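Local atomic coordinates of actin-related protein 8 (Homo sapiens, PDB entry 4FO0), a protein that binds ATP with low basal ATPase activity and is a proposed core component of the INO80 chromatin-remodelling complex, with an important role in organising mitotic chromosomes. Residues 362-367 and 475-480; 275-280 and 372-377; 74-79 and 287-292. All coordinates share one frame; numbering follows the deposited sequence. Where two conformers were deposited one is given.

Contact 1: residues 362-367 and 475-480; sequences FYPATF and GKALGL. With GOL (glycerol), chain D.
The carbonyl oxygen of P364 accepts a hydrogen bond from O1 of a glycerol molecule (P364 O to O1 2.6 Å), and the same glycerol takes a weaker but nearly straight bond from the other segment, with A477 N 3.3 Å from its O3. The glycerol, probably from the crystallisation liquor, thus bridges the two backbones at one end of the contact. Beside it the P364 ring lies along the extended chain 477-479. Its CB meets A477 CB at 3.8 Å, CG rests against the L478-G479 peptide, and CD approaches G479 CA at 3.6 Å. Further on, G479 CA points a C-H at the carbonyl oxygen of F362 (CA to O 3.5 Å). G479 is the N-cap residue of helix 480-489, and the first residue of that helix, L480, sets its CB over one face of the F362 ring, offset toward the rim; F519 meets the same ring. A backbone hydrogen bond between L480 and L361 adds to the join. No direct hydrogen bond links residues 362-367 to 475-480, so they are held mainly by apolar contact and the C-H...O approach of G479, while the polar link between P364 O and A477 N runs through the glycerol.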
ATOM      1  N   PHE A 362       4.555  14.686   2.260  1.00 32.67           N
ATOM      2  CA  PHE A 362       4.375  15.953   1.572  1.00 36.33           C
ATOM      3  C   PHE A 362       5.702  16.616   1.215  1.00 35.71           C
ATOM      4  O   PHE A 362       5.751  17.515   0.366  1.00 48.07           O
ATOM      5  CB  PHE A 362       3.490  16.864   2.409  1.00 33.50           C
ATOM      6  CG  PHE A 362       2.158  16.252   2.731  1.00 52.29           C
ATOM      7  CD1 PHE A 362       1.025  16.578   1.983  1.00 30.53           C
ATOM      8  CD2 PHE A 362       2.042  15.311   3.761  1.00 48.07           C
ATOM      9  CE1 PHE A 362      -0.206  15.991   2.271  1.00 38.29           C
ATOM     10  CE2 PHE A 362       0.810  14.718   4.055  1.00 47.96           C
ATOM     11  CZ  PHE A 362      -0.314  15.056   3.314  1.00 43.62           C
ATOM     12  N   TYR A 363       6.770  16.147   1.859  1.00 32.23           N
ATOM     13  CA  TYR A 363       8.138  16.580   1.562  1.00 42.15           C
ATOM     14  C   TYR A 363       9.063  15.374   1.375  1.00 34.79           C
ATOM     15  O   TYR A 363      10.010  15.176   2.134  1.00 32.98           O
ATOM     16  CB  TYR A 363       8.656  17.519   2.659  1.00 30.54           C
ATOM     17  CG  TYR A 363       7.778  18.725   2.800  1.00 37.56           C
ATOM     18  CD1 TYR A 363       7.990  19.853   2.018  1.00 35.47           C
ATOM     19  CD2 TYR A 363       6.700  18.726   3.681  1.00 31.29           C
ATOM     20  CE1 TYR A 363       7.161  20.952   2.126  1.00 34.97           C
ATOM     21  CE2 TYR A 363       5.870  19.815   3.796  1.00 32.70           C
ATOM     22  CZ  TYR A 363       6.102  20.930   3.012  1.00 38.93           C
ATOM     23  OH  TYR A 363       5.284  22.035   3.115  1.00 48.71           O
ATOM     24  N   PRO A 364       8.787  14.569   0.345  1.00 37.81           N
ATOM     25  CA  PRO A 364       9.450  13.279   0.126  1.00 34.37           C
ATOM     26  C   PRO A 364      10.967  13.347  -0.105  1.00 34.09           C
ATOM     27  O   PRO A 364      11.616  12.307  -0.145  1.00 38.17           O
ATOM     28  CB  PRO A 364       8.723  12.725  -1.107  1.00 32.70           C
ATOM     29  CG  PRO A 364       8.099  13.897  -1.744  1.00 30.66           C
ATOM     30  CD  PRO A 364       7.720  14.807  -0.639  1.00 35.23           C
ATOM     31  N   ALA A 365      11.538  14.531  -0.261  1.00 35.73           N
ATOM     32  CA  ALA A 365      12.991  14.612  -0.331  1.00 39.09           C
ATOM     33  C   ALA A 365      13.555  14.120   0.999  1.00 32.58           C
ATOM     34  O   ALA A 365      14.707  13.701   1.094  1.00 30.60           O
ATOM     35  CB  ALA A 365      13.426  16.030  -0.599  1.00 29.32           C
ATOM     36  N   THR A 366      12.720  14.190   2.029  1.00 23.89           N
ATOM     37  CA  THR A 366      13.099  13.805   3.384  1.00 31.19           C
ATOM     38  C   THR A 366      13.543  12.351   3.431  1.00 35.22           C
ATOM     39  O   THR A 366      14.337  11.956   4.287  1.00 38.01           O
ATOM     40  CB  THR A 366      11.907  14.003   4.357  1.00 40.63           C
ATOM     41  OG1 THR A 366      11.448  15.351   4.272  1.00 35.00           O
ATOM     42  CG2 THR A 366      12.295  13.719   5.781  1.00 34.74           C
ATOM     43  N   PHE A 367      13.020  11.553   2.504  1.00 28.81           N
ATOM     44  CA  PHE A 367      13.351  10.130   2.422  1.00 29.98           C
ATOM     45  C   PHE A 367      14.795   9.883   2.045  1.00 37.49           C
ATOM     46  O   PHE A 367      15.315   8.797   2.289  1.00 55.30           O
ATOM     47  CB  PHE A 367      12.401   9.402   1.465  1.00 25.42           C
ATOM     48  CG  PHE A 367      10.998   9.350   1.966  1.00 19.22           C
ATOM     49  CD1 PHE A 367      10.752   9.192   3.324  1.00 32.66           C
ATOM     50  CD2 PHE A 367       9.932   9.508   1.113  1.00 23.24           C
ATOM     51  CE1 PHE A 367       9.452   9.160   3.810  1.00 43.46           C
ATOM     52  CE2 PHE A 367       8.631   9.476   1.591  1.00 27.30           C
ATOM     53  CZ  PHE A 367       8.388   9.300   2.937  1.00 22.68           C
ATOM     54  N   GLY A 475      12.882  12.168 -11.811  1.00 87.18           N
ATOM     55  CA  GLY A 475      13.918  11.932 -10.813  1.00 70.48           C
ATOM     56  C   GLY A 475      13.716  12.665  -9.494  1.00 79.03           C
ATOM     57  O   GLY A 475      14.315  12.304  -8.465  1.00 67.26           O
ATOM     58  N   LYS A 476      12.878  13.700  -9.526  1.00 65.84           N
ATOM     59  CA  LYS A 476      12.514  14.429  -8.313  1.00 67.26           C
ATOM     60  C   LYS A 476      11.192  13.925  -7.741  1.00 63.41           C
ATOM     61  O   LYS A 476      10.217  13.685  -8.467  1.00 54.96           O
ATOM     62  CB  LYS A 476      12.464  15.939  -8.559  1.00 54.11           C
ATOM     63  CG  LYS A 476      11.564  16.697  -7.601  1.00 79.91           C
ATOM     64  CD  LYS A 476      12.316  17.773  -6.827  1.00 94.80           C
ATOM     65  CE  LYS A 476      11.363  18.569  -5.933  1.00109.81           C
ATOM     66  NZ  LYS A 476      12.058  19.615  -5.122  1.00 87.74           N
ATOM     67  N   ALA A 477      11.171  13.744  -6.429  1.00 51.08           N
ATOM     68  CA  ALA A 477       9.986  13.216  -5.788  1.00 57.34           C
ATOM     69  C   ALA A 477       9.040  14.366  -5.491  1.00 52.37           C
ATOM     70  O   ALA A 477       9.451  15.445  -5.058  1.00 61.65           O
ATOM     71  CB  ALA A 477      10.337  12.434  -4.522  1.00 33.15           C
ATOM     72  N   LEU A 478       7.768  14.099  -5.730  1.00 39.71           N
ATOM     73  CA  LEU A 478       6.716  15.087  -5.708  1.00 43.02           C
ATOM     74  C   LEU A 478       5.822  14.835  -4.506  1.00 38.25           C
ATOM     75  O   LEU A 478       5.317  13.729  -4.323  1.00 44.88           O
ATOM     76  CB  LEU A 478       5.908  14.953  -7.002  1.00 38.01           C
ATOM     77  CG  LEU A 478       4.892  16.029  -7.309  1.00 47.58           C
ATOM     78  CD1 LEU A 478       5.636  17.320  -7.503  1.00 33.36           C
ATOM     79  CD2 LEU A 478       4.117  15.649  -8.542  1.00 46.17           C
ATOM     80  N   GLY A 479       5.627  15.854  -3.681  1.00 32.63           N
ATOM     81  CA  GLY A 479       4.792  15.708  -2.505  1.00 32.45           C
ATOM     82  C   GLY A 479       3.351  15.368  -2.849  1.00 40.98           C
ATOM     83  O   GLY A 479       2.836  15.696  -3.918  1.00 41.44           O
ATOM     84  N   LEU A 480       2.686  14.705  -1.922  1.00 47.34           N
ATOM     85  CA  LEU A 480       1.349  14.206  -2.171  1.00 43.71           C
ATOM     86  C   LEU A 480       0.364  15.312  -2.619  1.00 43.61           C
ATOM     87  O   LEU A 480      -0.357  15.147  -3.598  1.00 41.20           O
ATOM     88  CB  LEU A 480       0.868  13.460  -0.934  1.00 36.09           C
ATOM     89  CG  LEU A 480      -0.510  12.821  -0.993  1.00 52.36           C
ATOM     90  CD1 LEU A 480      -0.617  11.958  -2.219  1.00 48.28           C
ATOM     91  CD2 LEU A 480      -0.728  12.004   0.264  1.00 43.28           C
TER
HETATM   92  C1  GOL D 703      14.242  11.984  -2.343  1.00 76.16           C
HETATM   93  O1  GOL D 703      13.615  11.145  -1.371  1.00 36.29           O
HETATM   94  C2  GOL D 703      13.510  12.075  -3.699  1.00 66.99           C
HETATM   95  O2  GOL D 703      13.658  10.855  -4.386  1.00 54.24           O
HETATM   96  C3  GOL D 703      14.107  13.168  -4.601  1.00 69.63           C
HETATM   97  O3  GOL D 703      13.564  14.453  -4.333  1.00 60.82           O

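Contact 2: residues 275-280 and 372-377; sequences CLAYGG and QKMTTL
L276 and T375 lie side by side and point the same way, with CD2 of the leucine 3.7 Å from CG2 of the threonine. They form the antiparallel non-hydrogen-bonded pair of the two strands. With chi1 at -47° the T375 hydroxyl stands beside its own backbone N, while the methyl sits anti to that N; the methyl makes the closer approach to L276, and OG1 is bonded to K476 O. On the other face of the sheet C275 and T376 pair up, their CB atoms 4.3 Å apart. This is the hydrogen-bonded pair: C275 N reaches T376 O at 2.9 Å, and the return bond from T376 N to C275 O is weak. Strand 375-377 is the outermost strand here of the six-stranded sheet in the second half of the actin fold, beside 274-276. Two strands further in, 247-253 runs into the ATP-binding residues D252-D255. Past the paired residues A277 turns its methyl toward residues 372-377, where it lies 4.4 Å from M374 SD. A277 N donates to M374 O at 2.8 Å. A277 is also the centre of an inverse gamma turn, beyond which the chain leads through the N-cap residue G279 to G280, which touches the ATP.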
ATOM      1  N   CYS A 275       1.951   8.212 -10.775  1.00 30.15           N
ATOM      2  CA  CYS A 275       2.356   7.260  -9.772  1.00 37.65           C
ATOM      3  C   CYS A 275       3.666   7.683  -9.114  1.00 34.26           C
ATOM      4  O   CYS A 275       4.659   7.958  -9.783  1.00 38.72           O
ATOM      5  CB  CYS A 275       2.423   5.838 -10.321  1.00 44.97           C
ATOM      6  SG  CYS A 275       2.467   4.616  -8.973  1.00 52.01           S
ATOM      7  N   LEU A 276       3.643   7.750  -7.789  1.00 32.98           N
ATOM      8  CA  LEU A 276       4.806   8.155  -7.024  1.00 40.70           C
ATOM      9  C   LEU A 276       5.353   6.925  -6.334  1.00 43.07           C
ATOM     10  O   LEU A 276       4.587   6.125  -5.788  1.00 36.64           O
ATOM     11  CB  LEU A 276       4.416   9.198  -5.986  1.00 33.37           C
ATOM     12  CG  LEU A 276       3.424  10.229  -6.529  1.00 37.22           C
ATOM     13  CD1 LEU A 276       2.830  11.074  -5.403  1.00 38.75           C
ATOM     14  CD2 LEU A 276       4.106  11.105  -7.570  1.00 35.06           C
ATOM     15  N   ALA A 277       6.676   6.788  -6.365  1.00 29.45           N
ATOM     16  CA  ALA A 277       7.358   5.634  -5.800  1.00 31.77           C
ATOM     17  C   ALA A 277       7.662   5.753  -4.303  1.00 33.27           C
ATOM     18  O   ALA A 277       8.801   5.559  -3.877  1.00 41.38           O
ATOM     19  CB  ALA A 277       8.646   5.358  -6.566  1.00 37.70           C
ATOM     20  N   TYR A 278       6.650   6.052  -3.504  1.00 25.57           N
ATOM     21  CA  TYR A 278       6.820   5.991  -2.063  1.00 35.48           C
ATOM     22  C   TYR A 278       5.459   5.807  -1.429  1.00 35.16           C
ATOM     23  O   TYR A 278       4.450   6.072  -2.071  1.00 29.37           O
ATOM     24  CB  TYR A 278       7.495   7.248  -1.541  1.00 23.05           C
ATOM     25  CG  TYR A 278       6.686   8.502  -1.773  1.00 29.97           C
ATOM     26  CD1 TYR A 278       6.949   9.342  -2.862  1.00 29.83           C
ATOM     27  CD2 TYR A 278       5.661   8.849  -0.911  1.00 33.63           C
ATOM     28  CE1 TYR A 278       6.219  10.481  -3.073  1.00 31.96           C
ATOM     29  CE2 TYR A 278       4.913   9.998  -1.113  1.00 37.56           C
ATOM     30  CZ  TYR A 278       5.192  10.809  -2.194  1.00 43.42           C
ATOM     31  OH  TYR A 278       4.438  11.948  -2.385  1.00 42.24           O
ATOM     32  N   GLY A 279       5.449   5.319  -0.187  1.00 29.53           N
ATOM     33  CA  GLY A 279       4.222   5.064   0.551  1.00 25.77           C
ATOM     34  C   GLY A 279       4.486   4.813   2.029  1.00 35.68           C
ATOM     35  O   GLY A 279       5.491   5.269   2.581  1.00 34.19           O
ATOM     36  N   GLY A 280       3.595   4.067   2.674  1.00 30.72           N
ATOM     37  CA  GLY A 280       3.702   3.830   4.104  1.00 29.69           C
ATOM     38  C   GLY A 280       5.059   3.350   4.596  1.00 32.98           C
ATOM     39  O   GLY A 280       5.486   3.698   5.694  1.00 32.43           O
ATOM     40  N   GLN A 372      16.857   7.742  -8.378  1.00 39.45           N
ATOM     41  CA  GLN A 372      15.805   6.829  -8.810  1.00 42.83           C
ATOM     42  C   GLN A 372      14.677   7.575  -9.478  1.00 39.44           C
ATOM     43  O   GLN A 372      14.439   8.755  -9.201  1.00 48.77           O
ATOM     44  CB  GLN A 372      15.253   6.064  -7.616  1.00 33.14           C
ATOM     45  CG  GLN A 372      16.321   5.726  -6.625  1.00 34.41           C
ATOM     46  CD  GLN A 372      17.225   4.641  -7.141  1.00 54.28           C
ATOM     47  OE1 GLN A 372      16.750   3.613  -7.619  1.00 50.45           O
ATOM     48  NE2 GLN A 372      18.537   4.867  -7.067  1.00 51.71           N
ATOM     49  N   LYS A 373      13.989   6.880 -10.372  1.00 37.92           N
ATOM     50  CA  LYS A 373      12.751   7.388 -10.943  1.00 52.38           C
ATOM     51  C   LYS A 373      11.722   7.391  -9.817  1.00 40.07           C
ATOM     52  O   LYS A 373      11.444   6.353  -9.223  1.00 50.82           O
ATOM     53  CB  LYS A 373      12.299   6.502 -12.110  1.00 39.47           C
ATOM     54  CG  LYS A 373      11.094   7.022 -12.884  1.00 54.12           C
ATOM     55  CD  LYS A 373      10.665   6.003 -13.935  1.00 53.57           C
ATOM     56  CE  LYS A 373       9.330   6.355 -14.567  1.00 63.29           C
ATOM     57  NZ  LYS A 373       9.333   7.733 -15.110  1.00 72.19           N
ATOM     58  N   MET A 374      11.185   8.561  -9.506  1.00 42.39           N
ATOM     59  CA  MET A 374      10.307   8.725  -8.353  1.00 40.66           C
ATOM     60  C   MET A 374       8.872   9.005  -8.753  1.00 40.80           C
ATOM     61  O   MET A 374       7.941   8.715  -8.012  1.00 46.02           O
ATOM     62  CB  MET A 374      10.836   9.853  -7.478  1.00 44.89           C
ATOM     63  CG  MET A 374      12.114   9.465  -6.785  1.00 39.46           C
ATOM     64  SD  MET A 374      11.711   8.270  -5.500  1.00 50.13           S
ATOM     65  CE  MET A 374      13.162   7.234  -5.602  1.00 53.19           C
ATOM     66  N   THR A 375       8.712   9.561  -9.945  1.00 52.97           N
ATOM     67  CA  THR A 375       7.413   9.939 -10.458  1.00 48.37           C
ATOM     68  C   THR A 375       7.215   9.319 -11.830  1.00 43.07           C
ATOM     69  O   THR A 375       8.155   9.195 -12.609  1.00 53.44           O
ATOM     70  CB  THR A 375       7.289  11.464 -10.561  1.00 46.58           C
ATOM     71  OG1 THR A 375       7.762  12.065  -9.347  1.00 42.12           O
ATOM     72  CG2 THR A 375       5.838  11.865 -10.798  1.00 54.87           C
ATOM     73  N   THR A 376       5.984   8.927 -12.117  1.00 40.77           N
ATOM     74  CA  THR A 376       5.672   8.264 -13.363  1.00 33.26           C
ATOM     75  C   THR A 376       4.381   8.804 -13.913  1.00 50.16           C
ATOM     76  O   THR A 376       3.405   8.954 -13.181  1.00 51.13           O
ATOM     77  CB  THR A 376       5.465   6.785 -13.137  1.00 46.26           C
ATOM     78  OG1 THR A 376       6.585   6.255 -12.417  1.00 67.34           O
ATOM     79  CG2 THR A 376       5.331   6.082 -14.458  1.00 46.08           C
ATOM     80  N   LEU A 377       4.380   9.101 -15.208  1.00 65.77           N
ATOM     81  CA  LEU A 377       3.175   9.521 -15.908  1.00 56.91           C
ATOM     82  C   LEU A 377       2.760   8.419 -16.858  1.00 69.67           C
ATOM     83  O   LEU A 377       3.522   7.468 -17.069  1.00 67.11           O
ATOM     84  CB  LEU A 377       3.454  10.786 -16.680  1.00 56.48           C
ATOM     85  CG  LEU A 377       3.927  11.875 -15.734  1.00 59.60           C
ATOM     86  CD1 LEU A 377       4.479  13.024 -16.528  1.00 45.14           C
ATOM     87  CD2 LEU A 377       2.763  12.317 -14.868  1.00 62.17           C
TER

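Contact 3: residues 74-79 and 287-292; sequences QRQNGL and FYWLMQ
Helices 71-88 and 280-293 meet almost at right angles: over residues 74-79 and 287-292 their axes make an angle of 88° and come no closer than 13.4 Å, so the space between them is bridged by long side chains. W289 reaches across to R75 and L79. The aliphatic part of R75 lies over one face of the indole, CG 3.5 Å from W289 CH2. R75 CD stands 3.6 Å from the centroid of the six-membered ring of W289, only 13° off its normal, which makes a well-centred CH-pi contact. R75 extends from its helix and then bends at chi3 (-69°), lifting the guanidinium off the face on the side of the five-membered ring. The charged end adds little to the stack: R75 CZ is 5.8 Å from the centroid of the W289 five-membered ring, at most a weak cation-pi attraction, and the group is steeply inclined to the indole plane. Its NH2 is instead bonded to L66 O. L79, one turn on from R75, and W289 reach toward each other from their two helices, L79 CD2 3.8 Å from W289 CH2. The same methyl reaches L290 CD2 at 4.2 Å, so that L79 touches two neighbouring residues of the second helix. Q76 OE1 lies at the edge of the indole, near its plane. W289 was modelled in two conformers, and this account applies to one of them; R293, on the same helix, makes a cation-pi contact with the tryptophan. Deeper in, the buried leucines pass into the packing of helix 353-359: L79 touches Q356, and L290 touches E353 and A357. Other residues of helix 280-293 pack on different elements, M291 on F348 of strand 343-350 and Y288 on L312 of helix 306-319.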
ATOM      1  N   GLN A  74      20.187  15.633   1.435  1.00 46.11           N
ATOM      2  CA  GLN A  74      18.821  15.713   0.917  1.00 43.70           C
ATOM      3  C   GLN A  74      17.806  15.464   2.023  1.00 39.34           C
ATOM      4  O   GLN A  74      16.814  16.179   2.164  1.00 41.51           O
ATOM      5  CB  GLN A  74      18.623  14.711  -0.220  1.00 45.77           C
ATOM      6  CG  GLN A  74      17.262  14.789  -0.918  1.00 35.12           C
ATOM      7  CD  GLN A  74      17.207  13.919  -2.164  1.00 44.37           C
ATOM      8  OE1 GLN A  74      16.513  12.914  -2.200  1.00 45.77           O
ATOM      9  NE2 GLN A  74      17.955  14.303  -3.188  1.00 52.52           N
ATOM     10  N   ARG A  75      18.083  14.446   2.818  1.00 43.40           N
ATOM     11  CA  ARG A  75      17.266  14.106   3.972  1.00 46.85           C
ATOM     12  C   ARG A  75      17.152  15.315   4.921  1.00 45.70           C
ATOM     13  O   ARG A  75      16.047  15.760   5.253  1.00 47.05           O
ATOM     14  CB  ARG A  75      17.895  12.884   4.644  1.00 39.60           C
ATOM     15  CG  ARG A  75      17.086  12.187   5.704  1.00 57.71           C
ATOM     16  CD  ARG A  75      17.805  10.898   6.121  1.00 56.08           C
ATOM     17  NE  ARG A  75      17.767   9.916   5.042  1.00 69.81           N
ATOM     18  CZ  ARG A  75      18.836   9.379   4.458  1.00 77.14           C
ATOM     19  NH1 ARG A  75      20.064   9.722   4.867  1.00 55.93           N
ATOM     20  NH2 ARG A  75      18.667   8.492   3.466  1.00 39.19           N
ATOM     21  N   GLN A  76      18.298  15.849   5.340  1.00 43.95           N
ATOM     22  CA  GLN A  76      18.373  17.089   6.121  1.00 42.07           C
ATOM     23  C   GLN A  76      17.495  18.237   5.597  1.00 46.69           C
ATOM     24  O   GLN A  76      16.722  18.852   6.342  1.00 40.61           O
ATOM     25  CB  GLN A  76      19.819  17.590   6.134  1.00 52.78           C
ATOM     26  CG  GLN A  76      20.761  16.750   6.944  1.00 50.78           C
ATOM     27  CD  GLN A  76      20.277  16.607   8.361  1.00 94.67           C
ATOM     28  OE1 GLN A  76      19.080  16.437   8.596  1.00 76.96           O
ATOM     29  NE2 GLN A  76      21.196  16.693   9.320  1.00119.25           N
ATOM     30  N   ASN A  77      17.647  18.550   4.315  1.00 33.33           N
ATOM     31  CA  ASN A  77      16.969  19.698   3.748  1.00 30.98           C
ATOM     32  C   ASN A  77      15.473  19.486   3.683  1.00 36.44           C
ATOM     33  O   ASN A  77      14.698  20.427   3.869  1.00 40.88           O
ATOM     34  CB  ASN A  77      17.558  20.057   2.381  1.00 32.05           C
ATOM     35  CG  ASN A  77      19.050  20.409   2.455  1.00 58.56           C
ATOM     36  OD1 ASN A  77      19.537  21.032   3.423  1.00 42.20           O
ATOM     37  ND2 ASN A  77      19.786  19.997   1.431  1.00 58.65           N
ATOM     38  N   GLY A  78      15.070  18.241   3.432  1.00 42.96           N
ATOM     39  CA  GLY A  78      13.665  17.869   3.455  1.00 33.18           C
ATOM     40  C   GLY A  78      13.058  18.048   4.839  1.00 37.47           C
ATOM     41  O   GLY A  78      11.939  18.559   4.992  1.00 28.88           O
ATOM     42  N   LEU A  79      13.799  17.622   5.856  1.00 32.41           N
ATOM     43  CA  LEU A  79      13.312  17.694   7.221  1.00 36.30           C
ATOM     44  C   LEU A  79      13.173  19.163   7.639  1.00 46.61           C
ATOM     45  O   LEU A  79      12.321  19.518   8.453  1.00 40.33           O
ATOM     46  CB  LEU A  79      14.248  16.914   8.141  1.00 38.43           C
ATOM     47  CG  LEU A  79      13.863  16.803   9.613  1.00 63.80           C
ATOM     48  CD1 LEU A  79      12.536  16.093   9.766  1.00 45.82           C
ATOM     49  CD2 LEU A  79      14.962  16.095  10.392  1.00 58.82           C
ATOM     50  N   PHE A 287      10.395   7.379  10.225  1.00 33.49           N
ATOM     51  CA  PHE A 287      10.065   7.367  11.643  1.00 34.35           C
ATOM     52  C   PHE A 287      11.116   6.628  12.477  1.00 36.94           C
ATOM     53  O   PHE A 287      11.497   7.065  13.555  1.00 36.49           O
ATOM     54  CB  PHE A 287       8.692   6.741  11.866  1.00 25.61           C
ATOM     55  CG  PHE A 287       8.168   6.937  13.257  1.00 33.34           C
ATOM     56  CD1 PHE A 287       8.189   8.198  13.849  1.00 31.09           C
ATOM     57  CD2 PHE A 287       7.647   5.875  13.973  1.00 33.50           C
ATOM     58  CE1 PHE A 287       7.708   8.393  15.135  1.00 38.54           C
ATOM     59  CE2 PHE A 287       7.156   6.059  15.260  1.00 35.92           C
ATOM     60  CZ  PHE A 287       7.186   7.323  15.843  1.00 46.57           C
ATOM     61  N   TYR A 288      11.584   5.501  11.972  1.00 29.23           N
ATOM     62  CA  TYR A 288      12.663   4.801  12.629  1.00 38.00           C
ATOM     63  C   TYR A 288      13.895   5.687  12.783  1.00 34.10           C
ATOM     64  O   TYR A 288      14.482   5.786  13.857  1.00 33.56           O
ATOM     65  CB  TYR A 288      13.022   3.526  11.855  1.00 30.53           C
ATOM     66  CG  TYR A 288      14.223   2.806  12.422  1.00 34.69           C
ATOM     67  CD1 TYR A 288      14.267   2.429  13.766  1.00 32.97           C
ATOM     68  CD2 TYR A 288      15.314   2.500  11.618  1.00 37.43           C
ATOM     69  CE1 TYR A 288      15.376   1.773  14.296  1.00 39.44           C
ATOM     70  CE2 TYR A 288      16.416   1.839  12.130  1.00 52.32           C
ATOM     71  CZ  TYR A 288      16.443   1.476  13.467  1.00 44.15           C
ATOM     72  OH  TYR A 288      17.544   0.820  13.954  1.00 59.13           O
ATOM     73  N   TRP A 289      14.297   6.317  11.693  1.00 30.63           N
ATOM     74  CA  TRP A 289      15.500   7.162  11.688  0.50 33.59           C
ATOM     75  C   TRP A 289      15.356   8.328  12.654  1.00 39.81           C
ATOM     76  O   TRP A 289      16.291   8.668  13.395  1.00 32.54           O
ATOM     77  CB  TRP A 289      15.780   7.673  10.280  0.50 33.23           C
ATOM     78  CG  TRP A 289      16.714   8.861  10.164  0.50 41.60           C
ATOM     79  CD1 TRP A 289      18.064   8.882  10.400  0.50 48.15           C
ATOM     80  CD2 TRP A 289      16.366  10.187   9.749  0.50 33.21           C
ATOM     81  NE1 TRP A 289      18.569  10.143  10.170  0.50 36.45           N
ATOM     82  CE2 TRP A 289      17.541  10.961   9.769  0.50 26.70           C
ATOM     83  CE3 TRP A 289      15.164  10.796   9.366  0.50 33.50           C
ATOM     84  CZ2 TRP A 289      17.553  12.316   9.424  0.50 42.57           C
ATOM     85  CZ3 TRP A 289      15.179  12.139   9.022  0.50 45.55           C
ATOM     86  CH2 TRP A 289      16.366  12.884   9.053  0.50 45.60           C
ATOM     87  N   LEU A 290      14.169   8.923  12.682  1.00 36.78           N
ATOM     88  CA  LEU A 290      13.916  10.005  13.625  1.00 32.20           C
ATOM     89  C   LEU A 290      14.008   9.483  15.057  1.00 43.17           C
ATOM     90  O   LEU A 290      14.666  10.095  15.903  1.00 41.25           O
ATOM     91  CB  LEU A 290      12.561  10.655  13.356  1.00 39.51           C
ATOM     92  CG  LEU A 290      12.431  11.312  11.981  1.00 42.98           C
ATOM     93  CD1 LEU A 290      10.978  11.704  11.648  1.00 31.70           C
ATOM     94  CD2 LEU A 290      13.338  12.506  11.914  1.00 26.42           C
ATOM     95  N   MET A 291      13.357   8.350  15.327  1.00 37.66           N
ATOM     96  CA  MET A 291      13.386   7.756  16.667  1.00 31.29           C
ATOM     97  C   MET A 291      14.794   7.386  17.134  1.00 34.03           C
ATOM     98  O   MET A 291      15.112   7.504  18.309  1.00 33.75           O
ATOM     99  CB  MET A 291      12.500   6.527  16.747  1.00 24.93           C
ATOM    100  CG  MET A 291      11.023   6.836  16.685  1.00 31.67           C
ATOM    101  SD  MET A 291       9.984   5.375  17.005  1.00 51.48           S
ATOM    102  CE  MET A 291      10.496   4.203  15.760  1.00 25.99           C
ATOM    103  N   GLN A 292      15.643   6.923  16.235  1.00 30.06           N
ATOM    104  CA  GLN A 292      17.010   6.658  16.645  1.00 34.63           C
ATOM    105  C   GLN A 292      17.634   7.913  17.234  1.00 43.51           C
ATOM    106  O   GLN A 292      18.242   7.865  18.303  1.00 50.18           O
ATOM    107  CB  GLN A 292      17.831   6.170  15.476  1.00 34.89           C
ATOM    108  CG  GLN A 292      17.672   4.713  15.188  1.00 44.74           C
ATOM    109  CD  GLN A 292      18.521   4.303  14.007  1.00 62.06           C
ATOM    110  OE1 GLN A 292      18.250   4.695  12.868  1.00 74.68           O
ATOM    111  NE2 GLN A 292      19.572   3.536  14.271  1.00 60.20           N
TER

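Contacts 1 and 2, with centres 9 Å apart, are stitched together directly: Y278 OH lies 2.8 Å from L478 O and T375 OG1 3.1 Å from K476 O, both probable hydrogen bonds. Contact 1 also abuts contact 3, 13 Å away between centres, where residues 365-367 pack against Q74, R75 and G78 of helix 71-88. Contacts 2 and 3 do not touch, their nearest atoms being about 7 Å apart, yet helix 280-293 joins them along the chain. Contact 2 is the one at the nucleotide, through G280. In contact 1 the F362 side chain stays about 12 Å from the ATP, although the side chain of L480 comes within about 4 Å of that of V253, one of the ATP-binding residues; contact 3 lies away from the site.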